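Local coordinates for SAG family member (Sag19) (Eimeria tenella, PDB 6ZZB), which is a surface antigen of the SAG family, with a CAP-like fold, whose molecular role is unknown, at residues A[42-47]-A[194-199]. Sequence-based numbering, arbitrary orientation.
Sequences TPPQAD and AATKDC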
loop_
_atom_site.group_PDB
_atom_site.type_symbol
_atom_site.label_atom_id
_atom_site.label_comp_id
_atom_site.label_asym_id
_atom_site.label_seq_id
_atom_site.Cartn_x
_atom_site.Cartn_y
_atom_site.Cartn_z
ATOM N N THR A 42 8.692 -20.220 12.998
ATOM C CA THR A 42 7.333 -20.257 12.416
ATOM C C THR A 42 7.039 -18.842 11.944
ATOM O O THR A 42 7.189 -17.910 12.718
ATOM C CB THR A 42 6.298 -20.685 13.452
ATOM O OG1 THR A 42 6.685 -21.990 13.885
ATOM C CG2 THR A 42 4.894 -20.692 12.893
ATOM N N PRO A 43 6.655 -18.619 10.668
ATOM C CA PRO A 43 6.349 -17.257 10.228
ATOM C C PRO A 43 4.990 -16.825 10.751
ATOM O O PRO A 43 4.112 -17.641 11.066
ATOM C CB PRO A 43 6.318 -17.407 8.707
ATOM C CG PRO A 43 5.753 -18.782 8.506
ATOM C CD PRO A 43 6.369 -19.617 9.627
ATOM N N PRO A 44 4.740 -15.505 10.781
ATOM C CA PRO A 44 3.405 -14.999 11.025
ATOM C C PRO A 44 2.501 -15.441 9.871
ATOM O O PRO A 44 2.981 -15.777 8.804
ATOM C CB PRO A 44 3.581 -13.491 11.029
ATOM C CG PRO A 44 4.753 -13.260 10.119
ATOM C CD PRO A 44 5.668 -14.437 10.387
ATOM N N GLN A 45 1.221 -15.449 10.165
ATOM C CA GLN A 45 0.171 -15.762 9.180
ATOM C C GLN A 45 -0.573 -14.487 8.822
ATOM O O GLN A 45 -0.655 -13.576 9.645
ATOM C CB GLN A 45 -0.785 -16.796 9.759
ATOM C CG GLN A 45 -0.156 -18.178 9.899
ATOM C CD GLN A 45 -1.222 -19.232 10.060
ATOM O OE1 GLN A 45 -2.131 -19.097 10.874
ATOM N NE2 GLN A 45 -1.151 -20.261 9.234
ATOM N N ALA A 46 -1.088 -14.437 7.612
ATOM C CA ALA A 46 -1.846 -13.263 7.134
ATOM C C ALA A 46 -3.252 -13.697 6.732
ATOM O O ALA A 46 -3.414 -14.795 6.236
ATOM C CB ALA A 46 -1.136 -12.598 5.981
ATOM N N ASP A 47 -4.190 -12.790 6.912
ATOM C CA ASP A 47 -5.606 -12.903 6.489
ATOM C C ASP A 47 -5.823 -11.921 5.349
ATOM O O ASP A 47 -5.257 -10.820 5.360
ATOM C CB ASP A 47 -6.590 -12.585 7.621
ATOM C CG ASP A 47 -6.907 -13.783 8.495
ATOM O OD1 ASP A 47 -6.240 -14.828 8.311
ATOM O OD2 ASP A 47 -7.816 -13.656 9.336
ATOM N N ALA A 194 -4.101 -7.543 2.467
ATOM C CA ALA A 194 -3.922 -8.603 3.457
ATOM C C ALA A 194 -3.115 -8.059 4.613
ATOM O O ALA A 194 -2.336 -7.094 4.428
ATOM C CB ALA A 194 -3.244 -9.803 2.849
ATOM N N ALA A 195 -3.261 -8.637 5.782
ATOM C CA ALA A 195 -2.482 -8.193 6.948
ATOM C C ALA A 195 -2.046 -9.400 7.743
ATOM O O ALA A 195 -2.828 -10.365 7.888
ATOM C CB ALA A 195 -3.278 -7.279 7.823
ATOM N N THR A 196 -0.843 -9.347 8.275
ATOM C CA THR A 196 -0.485 -10.351 9.294
ATOM C C THR A 196 -1.367 -10.174 10.523
ATOM O O THR A 196 -1.797 -9.066 10.841
ATOM C CB THR A 196 1.002 -10.297 9.627
ATOM O OG1 THR A 196 1.340 -9.052 10.217
ATOM C CG2 THR A 196 1.864 -10.554 8.409
ATOM N N LYS A 197 -1.642 -11.298 11.194
ATOM C CA LYS A 197 -2.671 -11.292 12.255
ATOM C C LYS A 197 -2.114 -11.745 13.601
ATOM O O LYS A 197 -2.811 -11.524 14.593
ATOM C CB LYS A 197 -3.851 -12.182 11.857
ATOM C CG LYS A 197 -3.544 -13.663 11.711
ATOM C CD LYS A 197 -4.747 -14.514 11.326
ATOM C CE LYS A 197 -4.316 -15.880 10.850
ATOM N NZ LYS A 197 -5.462 -16.681 10.369
ATOM N N ASP A 198 -0.918 -12.316 13.665
ATOM C CA ASP A 198 -0.533 -13.091 14.873
ATOM C C ASP A 198 0.905 -12.787 15.303
ATOM O O ASP A 198 1.418 -13.525 16.170
ATOM C CB ASP A 198 -0.781 -14.574 14.644
ATOM C CG ASP A 198 0.052 -15.190 13.550
ATOM O OD1 ASP A 198 0.734 -14.411 12.821
ATOM O OD2 ASP A 198 0.024 -16.429 13.411
ATOM N N CYS A 199 1.553 -11.737 14.808
ATOM C CA CYS A 199 2.868 -11.326 15.367
ATOM C C CYS A 199 2.776 -11.258 16.898
ATOM O O CYS A 199 1.833 -10.658 17.449
ATOM C CB CYS A 199 3.295 -9.972 14.832
ATOM S SG CYS A 199 3.728 -10.032 13.069
HETATM O O HOH W 1 2.083 -18.039 12.964
#
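Lys-197 runs its extended chain alongside the side chain of Gln-45, its CE 3.8 Å from Gln-45 CB. The contact lies where the short N-terminal strand 46-48 pairs antiparallel with the end of strand 190-196, in the mixed beta-sheet of this CAP-like domain. Asp-47 and Ala-195 form a hydrogen-bonded pair: each backbone N donates to the other's O, the bond from Asp-47 N to Ala-195 O measuring 2.9 Å. At the neighbouring non-hydrogen-bonded pair, Ala-46 and Thr-196 are 3.9 Å apart, CA to CA, and their side chains diverge. Just past the strand end one more backbone bond forms, Lys-197 N reaching Gln-45 O almost head-on, at 162° to the C=O; the return bond goes to the Asp-198 side chain.

With chi1 at 64°, Lys-197 CG lies between its own N and carbonyl carbon, and the straight chain carries NZ to 2.9 Å from Asp-47 OD1. This salt bridge forms on the syn side but well out of the carboxylate plane, and spans the strand pair on the face that also bears Gln-45. On the opposite face, Ala-46 and Thr-196 lie against helix 97-105. Thr-196 OG1 hydrogen-bonds to Asp-204 OD1 and to Val-205 N on the adjoining strand 203-211.

Beyond Lys-197, Pro-44 CB packs 4.0 Å from Cys-199 SG, whose disulfide to Cys-112 ties this turn to another loop. Asp-198 joins the two segments with both oxygens: OD1 accepts Gln-45 N at 2.9 Å, 25° out of the carboxylate plane, while OD2 accepts from a water that also donates to Pro-43 O.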